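Local atomic coordinates of endosialidase (Enterobacteria phage phi92, PDB entry 4HIZ), a protein that hydrolyses polysialic acid within the chain, cleaving alpha-2,8 and alpha-2,9 linkages, probably to let the phage through its host's capsule. Residues F334-N346 with A379-P391. Numbering follows the deposited sequence.
With CA (calcium ion), chain B.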
loop_
_atom_site.group_PDB
_atom_site.type_symbol
_atom_site.label_atom_id
_atom_site.label_comp_id
_atom_site.label_asym_id
_atom_site.label_seq_id
_atom_site.Cartn_x
_atom_site.Cartn_y
_atom_site.Cartn_z
ATOM N N PHE A 334 21.172 27.739 29.444
ATOM C CA PHE A 334 21.520 26.412 29.925
ATOM C C PHE A 334 22.929 26.408 30.440
ATOM O O PHE A 334 23.719 27.331 30.158
ATOM C CB PHE A 334 21.384 25.339 28.784
ATOM C CG PHE A 334 22.222 25.654 27.587
ATOM C CD1 PHE A 334 21.739 26.475 26.580
ATOM C CD2 PHE A 334 23.541 25.193 27.506
ATOM C CE1 PHE A 334 22.538 26.809 25.493
ATOM C CE2 PHE A 334 24.344 25.503 26.403
ATOM C CZ PHE A 334 23.848 26.312 25.402
ATOM N N THR A 335 23.252 25.392 31.222
ATOM C CA THR A 335 24.644 25.249 31.677
ATOM C C THR A 335 25.143 23.869 31.332
ATOM O O THR A 335 24.392 22.900 31.319
ATOM C CB THR A 335 24.817 25.422 33.196
ATOM O OG1 THR A 335 23.860 24.592 33.868
ATOM C CG2 THR A 335 24.654 26.883 33.608
ATOM N N ARG A 336 26.437 23.784 31.029
ATOM C CA ARG A 336 27.066 22.508 30.707
ATOM C C ARG A 336 27.539 21.861 31.999
ATOM O O ARG A 336 28.270 22.496 32.807
ATOM C CB ARG A 336 28.261 22.727 29.786
ATOM C CG ARG A 336 27.923 23.405 28.467
ATOM C CD ARG A 336 29.142 23.371 27.538
ATOM N NE ARG A 336 28.891 24.158 26.335
ATOM C CZ ARG A 336 29.414 23.886 25.152
ATOM N NH1 ARG A 336 30.232 22.848 25.019
ATOM N NH2 ARG A 336 29.139 24.673 24.114
ATOM N N ARG A 337 27.134 20.620 32.219
ATOM C CA ARG A 337 27.571 19.853 33.383
ATOM C C ARG A 337 28.185 18.554 32.907
ATOM O O ARG A 337 27.485 17.728 32.295
ATOM C CB ARG A 337 26.383 19.605 34.313
ATOM C CG ARG A 337 25.844 20.943 34.915
ATOM C CD ARG A 337 24.570 20.782 35.689
ATOM N NE ARG A 337 24.166 22.097 36.215
ATOM C CZ ARG A 337 23.186 22.295 37.075
ATOM N NH1 ARG A 337 22.501 21.272 37.540
ATOM N NH2 ARG A 337 22.924 23.530 37.497
ATOM N N THR A 338 29.472 18.369 33.152
ATOM C CA THR A 338 30.184 17.238 32.517
ATOM C C THR A 338 30.514 16.117 33.493
ATOM O O THR A 338 30.603 16.335 34.718
ATOM C CB THR A 338 31.510 17.698 31.856
ATOM O OG1 THR A 338 32.341 18.330 32.832
ATOM C CG2 THR A 338 31.225 18.690 30.722
ATOM N N ILE A 339 30.694 14.918 32.946
ATOM C CA ILE A 339 31.223 13.816 33.730
ATOM C C ILE A 339 32.752 13.914 33.718
ATOM O O ILE A 339 33.336 14.705 32.959
ATOM C CB ILE A 339 30.743 12.446 33.177
ATOM C CG1 ILE A 339 31.355 12.144 31.792
ATOM C CG2 ILE A 339 29.219 12.417 33.137
ATOM C CD1 ILE A 339 31.061 10.681 31.322
ATOM N N SER A 340 33.400 13.147 34.580
ATOM C CA SER A 340 34.856 13.182 34.737
ATOM C C SER A 340 35.587 12.789 33.459
ATOM O O SER A 340 35.086 11.953 32.689
ATOM C CB SER A 340 35.262 12.220 35.856
ATOM O OG SER A 340 34.635 12.563 37.088
ATOM N N GLN A 341 36.794 13.319 33.267
ATOM C CA GLN A 341 37.563 13.044 32.067
ATOM C C GLN A 341 37.796 11.543 31.872
ATOM O O GLN A 341 37.766 11.035 30.737
ATOM C CB GLN A 341 38.914 13.779 32.158
ATOM C CG GLN A 341 39.628 13.800 30.810
ATOM C CD GLN A 341 38.869 14.665 29.840
ATOM O OE1 GLN A 341 38.685 15.865 30.087
ATOM N NE2 GLN A 341 38.401 14.073 28.744
ATOM N N GLU A 342 38.011 10.839 32.982
ATOM C CA GLU A 342 38.273 9.396 32.957
ATOM C C GLU A 342 37.202 8.638 32.172
ATOM O O GLU A 342 37.495 7.659 31.470
ATOM C CB GLU A 342 38.321 8.861 34.394
ATOM C CG GLU A 342 38.450 7.370 34.520
ATOM C CD GLU A 342 38.651 6.895 35.951
ATOM O OE1 GLU A 342 38.584 7.727 36.883
ATOM O OE2 GLU A 342 38.882 5.680 36.145
ATOM N N TYR A 343 35.958 9.077 32.322
ATOM C CA TYR A 343 34.820 8.362 31.720
ATOM C C TYR A 343 34.335 9.035 30.437
ATOM O O TYR A 343 33.596 8.431 29.663
ATOM C CB TYR A 343 33.699 8.261 32.762
ATOM C CG TYR A 343 34.129 7.418 33.939
ATOM C CD1 TYR A 343 34.179 6.026 33.833
ATOM C CD2 TYR A 343 34.577 8.014 35.132
ATOM C CE1 TYR A 343 34.606 5.245 34.897
ATOM C CE2 TYR A 343 35.012 7.241 36.179
ATOM C CZ TYR A 343 35.014 5.867 36.071
ATOM O OH TYR A 343 35.426 5.113 37.153
ATOM N N ALA A 344 34.781 10.277 30.194
ATOM C CA ALA A 344 34.480 10.964 28.920
ATOM C C ALA A 344 35.412 10.536 27.784
ATOM O O ALA A 344 35.040 10.634 26.600
ATOM C CB ALA A 344 34.567 12.495 29.091
ATOM N N ASP A 345 36.636 10.108 28.122
ATOM C CA ASP A 345 37.592 9.705 27.077
ATOM C C ASP A 345 36.966 8.552 26.297
ATOM O O ASP A 345 36.280 7.720 26.888
ATOM C CB ASP A 345 38.915 9.209 27.680
ATOM C CG ASP A 345 39.717 10.333 28.309
ATOM O OD1 ASP A 345 39.498 11.492 27.902
ATOM O OD2 ASP A 345 40.584 10.064 29.181
ATOM N N ASN A 346 37.198 8.512 24.993
ATOM C CA ASN A 346 36.631 7.411 24.190
ATOM C C ASN A 346 35.127 7.178 24.409
ATOM O O ASN A 346 34.674 6.034 24.437
ATOM C CB ASN A 346 37.367 6.112 24.513
ATOM C CG ASN A 346 38.877 6.245 24.352
ATOM O OD1 ASN A 346 39.669 6.043 25.303
ATOM N ND2 ASN A 346 39.280 6.623 23.171
ATOM N N ALA A 379 22.952 12.561 42.080
ATOM C CA ALA A 379 21.888 12.986 42.985
ATOM C C ALA A 379 21.776 14.514 43.052
ATOM O O ALA A 379 20.937 15.055 43.792
ATOM C CB ALA A 379 22.131 12.414 44.382
ATOM N N ASP A 380 22.609 15.212 42.282
ATOM C CA ASP A 380 22.601 16.666 42.295
ATOM C C ASP A 380 22.577 17.280 40.891
ATOM O O ASP A 380 23.256 18.285 40.614
ATOM C CB ASP A 380 23.760 17.221 43.143
ATOM C CG ASP A 380 25.126 16.866 42.588
ATOM O OD1 ASP A 380 25.199 16.228 41.519
ATOM O OD2 ASP A 380 26.147 17.247 43.231
ATOM N N LEU A 381 21.771 16.677 40.024
ATOM C CA LEU A 381 21.465 17.257 38.730
ATOM C C LEU A 381 22.717 17.408 37.877
ATOM O O LEU A 381 22.825 18.344 37.086
ATOM C CB LEU A 381 20.758 18.620 38.892
ATOM C CG LEU A 381 19.512 18.518 39.764
ATOM C CD1 LEU A 381 18.913 19.880 40.082
ATOM C CD2 LEU A 381 18.516 17.610 39.067
ATOM N N GLY A 382 23.659 16.484 38.028
ATOM C CA GLY A 382 24.765 16.433 37.091
ATOM C C GLY A 382 26.025 17.161 37.554
ATOM O O GLY A 382 27.011 17.209 36.815
ATOM N N GLU A 383 26.008 17.751 38.749
ATOM C CA GLU A 383 27.223 18.382 39.258
ATOM C C GLU A 383 28.251 17.350 39.697
ATOM O O GLU A 383 29.440 17.562 39.535
ATOM C CB GLU A 383 26.913 19.320 40.426
ATOM C CG GLU A 383 25.872 20.362 40.108
ATOM C CD GLU A 383 26.468 21.671 39.690
ATOM O OE1 GLU A 383 27.230 21.695 38.699
ATOM O OE2 GLU A 383 26.183 22.678 40.373
ATOM N N ASN A 384 27.787 16.240 40.268
ATOM C CA ASN A 384 28.678 15.162 40.711
ATOM C C ASN A 384 28.075 13.817 40.370
ATOM O O ASN A 384 26.862 13.649 40.493
ATOM C CB ASN A 384 28.881 15.247 42.216
ATOM C CG ASN A 384 29.674 16.487 42.609
ATOM O OD1 ASN A 384 30.887 16.519 42.460
ATOM N ND2 ASN A 384 28.981 17.517 43.049
ATOM N N TRP A 385 28.915 12.858 39.980
ATOM C CA TRP A 385 28.418 11.572 39.536
ATOM C C TRP A 385 29.115 10.438 40.271
ATOM O O TRP A 385 30.262 10.599 40.730
ATOM C CB TRP A 385 28.717 11.427 38.053
ATOM C CG TRP A 385 28.078 12.433 37.180
ATOM C CD1 TRP A 385 28.567 13.676 36.860
ATOM C CD2 TRP A 385 26.838 12.287 36.456
ATOM N NE1 TRP A 385 27.697 14.320 36.000
ATOM C CE2 TRP A 385 26.633 13.489 35.737
ATOM C CE3 TRP A 385 25.871 11.263 36.368
ATOM C CZ2 TRP A 385 25.516 13.703 34.935
ATOM C CZ3 TRP A 385 24.753 11.483 35.564
ATOM C CH2 TRP A 385 24.587 12.693 34.856
ATOM N N ASN A 386 28.418 9.304 40.374
ATOM C CA ASN A 386 28.986 8.016 40.771
ATOM C C ASN A 386 29.008 7.133 39.514
ATOM O O ASN A 386 28.004 7.077 38.789
ATOM C CB ASN A 386 28.065 7.376 41.804
ATOM C CG ASN A 386 28.029 8.181 43.092
ATOM O OD1 ASN A 386 26.985 8.692 43.512
ATOM N ND2 ASN A 386 29.185 8.322 43.703
ATOM N N TYR A 387 30.132 6.458 39.254
ATOM C CA TYR A 387 30.363 5.764 37.985
ATOM C C TYR A 387 30.525 4.272 38.157
ATOM O O TYR A 387 31.130 3.811 39.157
ATOM C CB TYR A 387 31.683 6.264 37.375
ATOM C CG TYR A 387 31.735 7.752 37.168
ATOM C CD1 TYR A 387 31.115 8.334 36.068
ATOM C CD2 TYR A 387 32.405 8.578 38.076
ATOM C CE1 TYR A 387 31.163 9.718 35.858
ATOM C CE2 TYR A 387 32.462 9.955 37.884
ATOM C CZ TYR A 387 31.840 10.520 36.769
ATOM O OH TYR A 387 31.904 11.891 36.585
ATOM N N LEU A 388 30.050 3.533 37.148
ATOM C CA LEU A 388 30.285 2.100 37.050
ATOM C C LEU A 388 30.655 1.778 35.597
ATOM O O LEU A 388 29.802 1.874 34.704
ATOM C CB LEU A 388 29.008 1.328 37.418
ATOM C CG LEU A 388 28.567 1.322 38.891
ATOM C CD1 LEU A 388 27.156 0.750 39.020
ATOM C CD2 LEU A 388 29.544 0.492 39.723
ATOM N N ARG A 389 31.902 1.401 35.352
ATOM C CA ARG A 389 32.296 1.020 34.000
ATOM C C ARG A 389 31.738 -0.362 33.672
ATOM O O ARG A 389 31.867 -1.292 34.473
ATOM C CB ARG A 389 33.832 0.976 33.927
ATOM C CG ARG A 389 34.374 0.627 32.537
ATOM C CD ARG A 389 34.429 1.848 31.649
ATOM N NE ARG A 389 35.448 2.812 32.097
ATOM C CZ ARG A 389 35.769 3.904 31.418
ATOM N NH1 ARG A 389 35.139 4.211 30.280
ATOM N NH2 ARG A 389 36.735 4.710 31.870
ATOM N N PHE A 390 31.117 -0.528 32.508
ATOM C CA PHE A 390 30.827 -1.898 32.073
ATOM C C PHE A 390 32.132 -2.601 31.735
ATOM O O PHE A 390 33.018 -1.999 31.143
ATOM C CB PHE A 390 29.905 -1.934 30.845
ATOM C CG PHE A 390 28.468 -1.591 31.138
ATOM C CD1 PHE A 390 28.039 -0.265 31.088
ATOM C CD2 PHE A 390 27.544 -2.606 31.423
ATOM C CE1 PHE A 390 26.720 0.069 31.344
ATOM C CE2 PHE A 390 26.183 -2.282 31.678
ATOM C CZ PHE A 390 25.783 -0.947 31.613
ATOM N N PRO A 391 32.268 -3.876 32.126
ATOM C CA PRO A 391 33.509 -4.580 31.785
ATOM C C PRO A 391 33.551 -4.861 30.267
ATOM O O PRO A 391 32.521 -4.797 29.566
ATOM C CB PRO A 391 33.387 -5.904 32.565
ATOM C CG PRO A 391 31.917 -6.121 32.692
ATOM C CD PRO A 391 31.335 -4.726 32.884
HETATM CA CA CA B . 31.488 18.404 38.337
HETATM O O HOH W 1 26.515 23.927 37.166
HETATM O O HOH W 2 29.630 18.134 36.564
HETATM O O HOH W 3 31.915 16.042 37.239
HETATM O O HOH W 4 32.478 18.716 36.077
HETATM O O HOH W 5 36.498 6.514 29.206
HETATM O O HOH W 6 38.660 4.095 33.996
HETATM O O HOH W 7 32.214 18.445 40.598
HETATM O O HOH W 8 33.492 19.303 38.877
HETATM O O HOH W 9 30.487 20.426 39.431
#
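An Asp-box turn, Ser-378-x-Asp-380-x-Gly-382-x-x-Trp-385, packs here against the outer strand 335-338 of the neighbouring propeller sheet, with Gly-382 beside Arg-337 and the Trp-385 ring against Ile-339. Asp-380 braces the turn by taking Asn-384 N and ND2 on the syn lone pairs of its two oxygens. Arg-337 runs alongside Leu-381 in an extended chain. Its NH1 gives a bond to Leu-381 O (3.0 Å) that stays in the guanidinium plane but arrives above the carbonyl plane. The Glu-383 carboxylate is stacked over one guanidinium face; their salt bridge is long, and water 1 links the two, bonding Glu-383 OE1 and, weakly, Arg-337 NE. Ile-339 CG2 sits over the five-membered ring of Trp-385, 3.8 Å from its centroid, in a CH-pi contact. Tyr-387 OH accepts a bond from Ser-340 N (2.8 Å). The Tyr-343 and Tyr-387 rings form an offset stack, with centroids 4.2 Å apart and planes at 14°. Bends at chi2 (83°) and chi3 (69°) fold the Arg-389 guanidinium back toward Tyr-343, whose CD1 lies over one of its faces, 3.5 Å from NH2. That NH2 also bonds Glu-342 O (3.1 Å), while NH1 bonds Gly-372 O. The calcium ion is held by Glu-383 O (2.5 Å) and six waters. One of them, water 2, bridges Thr-338 O and Gly-382 O, so the ion's hydration shell spans both segments. The Asp box joins strands 374-378 and 386-389, the last two of their sheet, as is typical of sialidase beta-propeller blades.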